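Local coordinates for protein predicted acetyltransferase (Clostridium acetobutylicum, PDB 3MGD) that binds acetyl-coenzyme A and is a predicted GNAT-family acetyltransferase, probably passing the acetyl group to an acceptor not yet identified, at residues 17-20 against 21-25; 92-95 against 96-99. One frame throughout, in Å; residues are numbered along the deposited sequence.

Contact 1: 17-20 against 21-25; sequences SIRK and RQLID
The guanidinium of Arg19 has Leu23 lying over one face, where CD1 stands 3.9 Å above the plane and offset toward its rim, while CD2 comes within 3.8 Å of NH2. At its edge, in the plane, a water accepts from Arg19 NH1 at 2.9 Å. The same water accepts from Gln22 NE2 at 3.1 Å, so it bridges two donors, Arg19 NH1 and Gln22 NE2, which are 4.1 Å apart and cannot bond to each other. The amide of Gln22 is turned 79° against the guanidinium, and its NE2 has a second acceptor in Glu26. Arg19 reaches this place because CG stands anti to the backbone N (chi1 178°) and the chain then runs extended to NE, carrying the guanidinium outward from the helix, where the methyls of Leu23 lie against one of its faces. The three residues thus form an i, i+3, i+4 cluster on one flank of helix 12-25, polar toward Gln22 and apolar toward Leu23.

Beneath them the backbone is regular alpha-helix. Gln22 N donates to Ile18 O at 2.8 Å and Leu23 N to Arg19 O at 3.0 Å, and the same i to i+4 pattern ties Arg21 to Ser17 and Ile24 to Lys20. Leu23 CG also rests 3.3 Å from Arg19 O, beside the carbonyl that its own N-H engages.

Gln22 belongs to the acetyl-CoA pocket and touches the cofactor. The far end of Arg19 is fixed from the second subunit, where Pro75 O accepts from NH2, and Tyr77 of that subunit packs on Lys20 and Leu23. Within the chain, Ile18 and Gln22 lean on Tyr91 of strand 83-92, Ile18 also meets strand 61-72, and Arg19 and Lys20 rest on Leu38 of helix 35-47.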
ATOM      1  N   SER A  17      -7.966 -18.656  10.366  1.00 20.51           N
ATOM      2  CA  SER A  17      -8.785 -18.566  11.582  1.00 21.10           C
ATOM      3  C   SER A  17      -8.322 -17.449  12.504  1.00 15.53           C
ATOM      4  O   SER A  17      -9.138 -16.708  13.061  1.00 17.80           O
ATOM      5  CB  SER A  17      -8.765 -19.892  12.355  1.00 26.02           C
ATOM      6  OG  SER A  17      -9.456 -20.891  11.637  1.00 30.24           O
ATOM      7  N   ILE A  18      -7.013 -17.340  12.683  1.00 17.50           N
ATOM      8  CA  ILE A  18      -6.474 -16.319  13.577  1.00 17.16           C
ATOM      9  C   ILE A  18      -6.734 -14.926  13.025  1.00 21.26           C
ATOM     10  O   ILE A  18      -7.036 -14.010  13.792  1.00 17.23           O
ATOM     11  CB  ILE A  18      -4.980 -16.497  13.812  1.00 23.62           C
ATOM     12  CG1 ILE A  18      -4.711 -17.879  14.414  1.00 29.83           C
ATOM     13  CG2 ILE A  18      -4.453 -15.378  14.716  1.00 25.13           C
ATOM     14  CD1 ILE A  18      -3.238 -18.247  14.464  1.00 29.20           C
ATOM     15  N   ARG A  19      -6.631 -14.754  11.703  1.00 17.39           N
ATOM     16  CA  ARG A  19      -6.952 -13.440  11.131  1.00 15.31           C
ATOM     17  C   ARG A  19      -8.406 -13.052  11.393  1.00 18.99           C
ATOM     18  O   ARG A  19      -8.688 -11.919  11.752  1.00 17.71           O
ATOM     19  CB  ARG A  19      -6.615 -13.330   9.632  1.00 17.83           C
ATOM     20  CG  ARG A  19      -7.010 -11.960   9.036  1.00 16.78           C
ATOM     21  CD  ARG A  19      -6.269 -11.575   7.731  1.00 17.85           C
ATOM     22  NE  ARG A  19      -6.856 -10.347   7.192  1.00 14.11           N
ATOM     23  CZ  ARG A  19      -6.590  -9.121   7.644  1.00 14.81           C
ATOM     24  NH1 ARG A  19      -5.733  -8.933   8.647  1.00 15.84           N
ATOM     25  NH2 ARG A  19      -7.212  -8.078   7.115  1.00 16.60           N
ATOM     26  N   LYS A  20      -9.345 -13.972  11.196  1.00 16.94           N
ATOM     27  CA  LYS A  20     -10.740 -13.652  11.509  1.00 17.16           C
ATOM     28  C   LYS A  20     -10.909 -13.291  12.985  1.00 17.30           C
ATOM     29  O   LYS A  20     -11.604 -12.329  13.332  1.00 20.56           O
ATOM     30  CB  LYS A  20     -11.675 -14.810  11.134  1.00 17.25           C
ATOM     31  CG  LYS A  20     -11.788 -15.081   9.638  1.00 23.88           C
ATOM     32  CD  LYS A  20     -12.882 -16.101   9.304  1.00 28.26           C
ATOM     33  CE  LYS A  20     -12.557 -17.473   9.826  1.00 27.97           C
ATOM     34  NZ  LYS A  20     -13.508 -18.531   9.309  1.00 20.93           N
ATOM     35  N   ARG A  21     -10.266 -14.069  13.843  0.50 19.41           N
ATOM     36  CA  ARG A  21     -10.338 -13.854  15.278  0.50 19.63           C
ATOM     37  C   ARG A  21      -9.823 -12.463  15.640  0.50 20.91           C
ATOM     38  O   ARG A  21     -10.413 -11.761  16.458  0.50 18.82           O
ATOM     39  CB  ARG A  21      -9.504 -14.918  15.969  0.50 20.44           C
ATOM     40  CG  ARG A  21      -9.757 -15.053  17.442  0.50 21.40           C
ATOM     41  CD  ARG A  21      -9.244 -16.394  17.885  0.50 24.43           C
ATOM     42  NE  ARG A  21      -8.542 -16.300  19.152  0.50 29.16           N
ATOM     43  CZ  ARG A  21      -7.478 -17.029  19.457  0.50 22.93           C
ATOM     44  NH1 ARG A  21      -6.985 -17.905  18.584  0.50 22.03           N
ATOM     45  NH2 ARG A  21      -6.904 -16.863  20.628  0.50  8.89           N
ATOM     46  N   GLN A  22      -8.718 -12.079  15.004  1.00 19.04           N
ATOM     47  CA  GLN A  22      -8.099 -10.772  15.194  1.00 20.21           C
ATOM     48  C   GLN A  22      -9.030  -9.640  14.785  1.00 15.02           C
ATOM     49  O   GLN A  22      -9.226  -8.688  15.526  1.00 19.82           O
ATOM     50  CB  GLN A  22      -6.825 -10.715  14.360  1.00 16.10           C
ATOM     51  CG  GLN A  22      -6.136  -9.364  14.362  1.00 17.82           C
ATOM     52  CD  GLN A  22      -5.238  -9.239  13.162  1.00 20.17           C
ATOM     53  OE1 GLN A  22      -4.655 -10.234  12.713  1.00 20.25           O
ATOM     54  NE2 GLN A  22      -5.097  -8.012  12.639  1.00 16.75           N
ATOM     55  N   LEU A  23      -9.623  -9.755  13.605  1.00 16.41           N
ATOM     56  CA  LEU A  23     -10.480  -8.699  13.092  1.00 13.55           C
ATOM     57  C   LEU A  23     -11.713  -8.544  13.969  1.00 14.64           C
ATOM     58  O   LEU A  23     -12.179  -7.440  14.223  1.00 16.17           O
ATOM     59  CB  LEU A  23     -10.904  -9.021  11.663  1.00 14.22           C
ATOM     60  CG  LEU A  23      -9.789  -9.057  10.612  1.00 22.43           C
ATOM     61  CD1 LEU A  23     -10.347  -9.563   9.302  1.00 20.85           C
ATOM     62  CD2 LEU A  23      -9.129  -7.667  10.428  1.00 23.74           C
ATOM     63  N   ILE A  24     -12.257  -9.664  14.429  1.00 15.39           N
ATOM     64  CA  ILE A  24     -13.434  -9.596  15.271  1.00 15.70           C
ATOM     65  C   ILE A  24     -13.085  -8.950  16.609  1.00 20.74           C
ATOM     66  O   ILE A  24     -13.842  -8.138  17.113  1.00 20.39           O
ATOM     67  CB  ILE A  24     -14.059 -10.988  15.441  1.00 15.94           C
ATOM     68  CG1 ILE A  24     -14.694 -11.408  14.113  1.00 14.86           C
ATOM     69  CG2 ILE A  24     -15.104 -10.988  16.551  1.00 20.33           C
ATOM     70  CD1 ILE A  24     -15.023 -12.907  14.039  1.00 22.06           C
ATOM     71  N   ASP A  25     -11.935  -9.315  17.164  1.00 22.51           N
ATOM     72  CA  ASP A  25     -11.376  -8.659  18.354  1.00 23.06           C
ATOM     73  C   ASP A  25     -11.253  -7.136  18.149  1.00 24.87           C
ATOM     74  O   ASP A  25     -11.457  -6.354  19.086  1.00 25.46           O
ATOM     75  CB  ASP A  25      -9.993  -9.266  18.652  1.00 29.56           C
ATOM     76  CG  ASP A  25      -9.706  -9.404  20.139  1.00 42.68           C
ATOM     77  OD1 ASP A  25     -10.242  -8.596  20.932  1.00 43.85           O
ATOM     78  OD2 ASP A  25      -8.932 -10.317  20.513  1.00 38.93           O
TER
HETATM   79  O   HOH W   1      -4.545  -6.628   9.943  1.00 23.80           O

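Contact 2: 92-95 against 96-99; sequences TEPT and SRGN. With ACO (acetyl coenzyme *a), chain C.
Arg97 folds back over the turn so that its guanidinium reaches the carbonyl of Thr92, and each part of the chain meets something on the way. Arg97 CB lies 3.2 Å from the cofactor oxygen O4A, with Pro94 O also close to it. CG stays near O4A and near Glu93 O, and CD passes between the cofactor hydroxyl OAP and Pro94 CA. Arg97 NE then donates to Thr92 O at 2.7 Å in a fairly straight bond (159°), the acceptor lying in the guanidinium plane; NH2 adds a weak bond to the same oxygen. The chain gets there by running extended from CG to NE after CG has turned beside the backbone N (chi1 -71°). At the tip the Arg97 guanidinium is sandwiched: Pro94 CG sits 3.5 Å above one face and the cofactor amide carbon C9P 3.4 Å above the other, both offset toward the rim. NH1 lies near the cofactor nitrogen N8P, and NH2 is salt-bridged to Asp25.

The turn itself is closed by Ser96 N to Glu93 O and by Arg97 N to Pro94 O at 3.1 Å, the i to i+3 pattern of a 3-10 turn. Further on, Asn99 ND2 donates to Ser96 O and to a water that in turn donates to Thr95 O.

The remaining contacts grip the cofactor. Thr92 N donates to O9P at 2.9 Å and nearly straight (171°). Gly98 N donates to O4A at 2.9 Å, and Gly100 and Ala102 add further backbone amides. This is the pyrophosphate-binding loop of the GNAT fold, between strand 83-92 and helix 101-115. With the Arg97 charge bridged to Asp25 and its NE committed to Thr92, the pyrophosphate probably relies here mainly on main-chain N-H groups, such as that of Gly98, with O5A and O6A both within range of the Thr92 hydroxyl.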
ATOM      1  N   THR A  92      -2.022 -11.048  19.474  1.00 18.49           N
ATOM      2  CA  THR A  92      -1.507 -11.760  20.626  1.00 17.15           C
ATOM      3  C   THR A  92      -2.705 -12.233  21.470  1.00 22.70           C
ATOM      4  O   THR A  92      -3.636 -11.460  21.718  1.00 21.73           O
ATOM      5  CB  THR A  92      -0.609 -10.866  21.514  1.00 17.49           C
ATOM      6  OG1 THR A  92       0.551 -10.453  20.785  1.00 20.52           O
ATOM      7  CG2 THR A  92      -0.172 -11.653  22.781  1.00 20.23           C
ATOM      8  N   GLU A  93      -2.674 -13.496  21.895  1.00 20.51           N
ATOM      9  CA  GLU A  93      -3.691 -14.058  22.784  1.00 24.65           C
ATOM     10  C   GLU A  93      -3.890 -13.110  23.960  1.00 23.80           C
ATOM     11  O   GLU A  93      -2.909 -12.661  24.553  1.00 25.55           O
ATOM     12  CB  GLU A  93      -3.223 -15.432  23.289  1.00 32.18           C
ATOM     13  CG  GLU A  93      -4.214 -16.150  24.190  1.00 39.99           C
ATOM     14  CD  GLU A  93      -5.468 -16.583  23.450  1.00 37.63           C
ATOM     15  OE1 GLU A  93      -5.341 -17.202  22.373  1.00 30.05           O
ATOM     16  OE2 GLU A  93      -6.577 -16.309  23.950  1.00 36.90           O
ATOM     17  N   PRO A  94      -5.155 -12.772  24.288  1.00 23.34           N
ATOM     18  CA  PRO A  94      -5.401 -11.769  25.332  1.00 25.08           C
ATOM     19  C   PRO A  94      -4.690 -12.010  26.669  1.00 21.66           C
ATOM     20  O   PRO A  94      -4.125 -11.064  27.210  1.00 22.41           O
ATOM     21  CB  PRO A  94      -6.922 -11.795  25.486  1.00 26.48           C
ATOM     22  CG  PRO A  94      -7.394 -12.119  24.091  1.00 27.71           C
ATOM     23  CD  PRO A  94      -6.390 -13.123  23.569  1.00 23.16           C
ATOM     24  N   THR A  95      -4.700 -13.235  27.186  1.00 27.62           N
ATOM     25  CA  THR A  95      -4.042 -13.491  28.462  1.00 31.01           C
ATOM     26  C   THR A  95      -2.520 -13.375  28.358  1.00 30.69           C
ATOM     27  O   THR A  95      -1.826 -13.355  29.374  1.00 28.61           O
ATOM     28  CB  THR A  95      -4.431 -14.866  29.048  1.00 32.22           C
ATOM     29  OG1 THR A  95      -4.057 -15.896  28.134  1.00 31.83           O
ATOM     30  CG2 THR A  95      -5.945 -14.937  29.295  1.00 35.47           C
ATOM     31  N   SER A  96      -2.002 -13.289  27.132  1.00 25.24           N
ATOM     32  CA  SER A  96      -0.566 -13.155  26.912  1.00 24.76           C
ATOM     33  C   SER A  96      -0.137 -11.722  26.566  1.00 21.90           C
ATOM     34  O   SER A  96       1.043 -11.460  26.357  1.00 19.76           O
ATOM     35  CB  SER A  96      -0.105 -14.093  25.787  1.00 26.22           C
ATOM     36  OG  SER A  96      -0.076 -15.445  26.200  1.00 24.91           O
ATOM     37  N   ARG A  97      -1.092 -10.802  26.501  1.00 20.36           N
ATOM     38  CA  ARG A  97      -0.775  -9.420  26.152  1.00 25.48           C
ATOM     39  C   ARG A  97       0.018  -8.677  27.228  1.00 23.79           C
ATOM     40  O   ARG A  97       0.042  -9.087  28.387  1.00 22.22           O
ATOM     41  CB  ARG A  97      -2.062  -8.675  25.805  1.00 19.61           C
ATOM     42  CG  ARG A  97      -2.639  -9.149  24.484  1.00 23.49           C
ATOM     43  CD  ARG A  97      -4.018  -8.572  24.179  1.00 23.17           C
ATOM     44  NE  ARG A  97      -4.616  -9.324  23.074  1.00 26.29           N
ATOM     45  CZ  ARG A  97      -5.846  -9.153  22.608  1.00 22.16           C
ATOM     46  NH1 ARG A  97      -6.639  -8.238  23.144  1.00 26.43           N
ATOM     47  NH2 ARG A  97      -6.276  -9.898  21.598  1.00 20.25           N
ATOM     48  N   GLY A  98       0.671  -7.588  26.835  1.00 24.54           N
ATOM     49  CA  GLY A  98       1.453  -6.779  27.762  1.00 21.80           C
ATOM     50  C   GLY A  98       2.766  -7.388  28.232  1.00 26.67           C
ATOM     51  O   GLY A  98       3.343  -6.940  29.226  1.00 31.24           O
ATOM     52  N   ASN A  99       3.233  -8.418  27.531  1.00 22.87           N
ATOM     53  CA  ASN A  99       4.502  -9.044  27.873  1.00 23.12           C
ATOM     54  C   ASN A  99       5.603  -8.710  26.864  1.00 31.99           C
ATOM     55  O   ASN A  99       6.741  -9.156  27.000  1.00 28.81           O
ATOM     56  CB  ASN A  99       4.330 -10.555  28.050  1.00 25.74           C
ATOM     57  CG  ASN A  99       3.588 -10.908  29.339  1.00 25.41           C
ATOM     58  OD1 ASN A  99       3.975 -10.470  30.416  1.00 31.98           O
ATOM     59  ND2 ASN A  99       2.529 -11.714  29.230  1.00 22.66           N
TER
HETATM   60  N1A ACO C 200       8.216  -3.044  29.919  1.00 52.99           N
HETATM   61  C2A ACO C 200       7.095  -2.269  30.233  1.00 52.46           C
HETATM   62  N3A ACO C 200       5.906  -2.399  29.476  1.00 46.69           N
HETATM   63  C4A ACO C 200       5.862  -3.342  28.371  1.00 43.40           C
HETATM   64  C5A ACO C 200       7.009  -4.137  28.048  1.00 46.17           C
HETATM   65  C6A ACO C 200       8.176  -4.005  28.791  1.00 46.44           C
HETATM   66  N6A ACO C 200       9.333  -4.812  28.461  1.00 41.70           N
HETATM   67  N7A ACO C 200       6.683  -4.974  26.926  1.00 44.63           N
HETATM   68  C8A ACO C 200       5.371  -4.704  26.567  1.00 37.09           C
HETATM   69  N9A ACO C 200       4.855  -3.670  27.448  1.00 33.93           N
HETATM   70  C1B ACO C 200       3.474  -3.218  27.446  1.00 32.88           C
HETATM   71  C2B ACO C 200       3.522  -1.988  26.524  1.00 41.54           C
HETATM   72  O2B ACO C 200       4.341  -0.897  26.796  1.00 43.47           O
HETATM   73  C3B ACO C 200       2.056  -1.773  26.223  1.00 45.79           C
HETATM   74  O3B ACO C 200       1.288  -0.997  27.114  1.00 47.88           O
HETATM   75  P3B ACO C 200       1.055   0.569  26.928  1.00 73.19           P
HETATM   76  O7A ACO C 200       0.653   1.156  28.325  1.00 49.13           O
HETATM   77  O8A ACO C 200      -0.084   0.813  25.915  1.00 69.14           O
HETATM   78  O9A ACO C 200       2.319   1.239  26.434  1.00 73.23           O
HETATM   79  C4B ACO C 200       1.597  -3.256  26.002  1.00 22.40           C
HETATM   80  O4B ACO C 200       2.347  -4.003  27.028  1.00 29.07           O
HETATM   81  C5B ACO C 200       1.477  -3.910  24.641  1.00 23.96           C
HETATM   82  O5B ACO C 200       2.738  -4.190  24.083  1.00 24.05           O
HETATM   83  P1A ACO C 200       3.107  -5.654  23.617  1.00 22.49           P
HETATM   84  O1A ACO C 200       3.140  -6.648  24.789  1.00 24.05           O
HETATM   85  O2A ACO C 200       4.436  -5.574  22.871  1.00 22.11           O
HETATM   86  O3A ACO C 200       1.969  -6.046  22.599  1.00 24.10           O
HETATM   87  P2A ACO C 200       1.003  -7.303  22.763  1.00 21.90           P
HETATM   88  O4A ACO C 200       0.045  -7.176  23.994  1.00 23.29           O
HETATM   89  O5A ACO C 200       1.780  -8.590  22.743  1.00 18.78           O
HETATM   90  O6A ACO C 200       0.144  -7.354  21.443  1.00 23.56           O
HETATM   91  CBP ACO C 200      -1.584  -6.451  19.994  1.00 19.69           C
HETATM   92  CCP ACO C 200      -0.426  -6.177  20.943  1.00 18.72           C
HETATM   93  CDP ACO C 200      -2.012  -5.169  19.300  1.00 15.32           C
HETATM   94  CEP ACO C 200      -1.128  -7.477  19.011  1.00 20.30           C
HETATM   95  CAP ACO C 200      -2.787  -6.993  20.836  1.00 27.02           C
HETATM   96  OAP ACO C 200      -3.256  -6.056  21.747  1.00 25.36           O
HETATM   97  C9P ACO C 200      -3.888  -7.639  20.031  1.00 22.45           C
HETATM   98  O9P ACO C 200      -3.793  -8.779  19.572  1.00 18.40           O
HETATM   99  N8P ACO C 200      -5.087  -6.853  19.834  1.00 20.05           N
HETATM  100  C7P ACO C 200      -6.182  -7.359  19.008  1.00 16.18           C
HETATM  101  C6P ACO C 200      -5.790  -7.491  17.583  1.00 18.88           C
HETATM  102  C5P ACO C 200      -5.114  -6.234  17.081  1.00 20.10           C
HETATM  103  O5P ACO C 200      -5.585  -5.125  17.339  1.00 24.11           O
HETATM  104  N4P ACO C 200      -3.901  -6.386  16.353  1.00 17.61           N
HETATM  105  C3P ACO C 200      -3.310  -5.289  15.626  1.00 16.76           C
HETATM  106  C2P ACO C 200      -3.929  -4.954  14.293  1.00 20.40           C
HETATM  107  S1P ACO C 200      -3.061  -3.702  13.379  1.00 19.98           S
HETATM  108  C   ACO C 200      -1.766  -4.345  12.522  1.00 22.52           C
HETATM  109  O   ACO C 200      -1.545  -5.545  12.568  1.00 20.04           O
HETATM  110  CH3 ACO C 200      -0.825  -3.435  11.834  1.00 18.17           C
HETATM  111  O   HOH W   2       0.073 -11.902  30.577  1.00 51.12           O

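How the contacts relate
Contact 1 comes first along the chain, in the last turns of helix 12-25, and contact 2 follows much later, in the loop that leads from strand 83-92 into helix 101-115. Their centres are about 15 Å apart, yet the two meet directly through the salt bridge of Asp25 OD2 with Arg97 NH2. A second bridge, Arg21 to Glu93, is doubtful: it involves one of two Arg21 conformers and its atoms are too close. Strand 83-92 links them further, since the helix packs on Tyr91 and the loop begins where that strand ends. Both contribute to the acetyl-CoA pocket, the helix through Gln22 and the loop at the pyrophosphate and adjoining pantetheine amide, so the Asp25-Arg97 bridge and the shared strand join early helix to cofactor-binding loop.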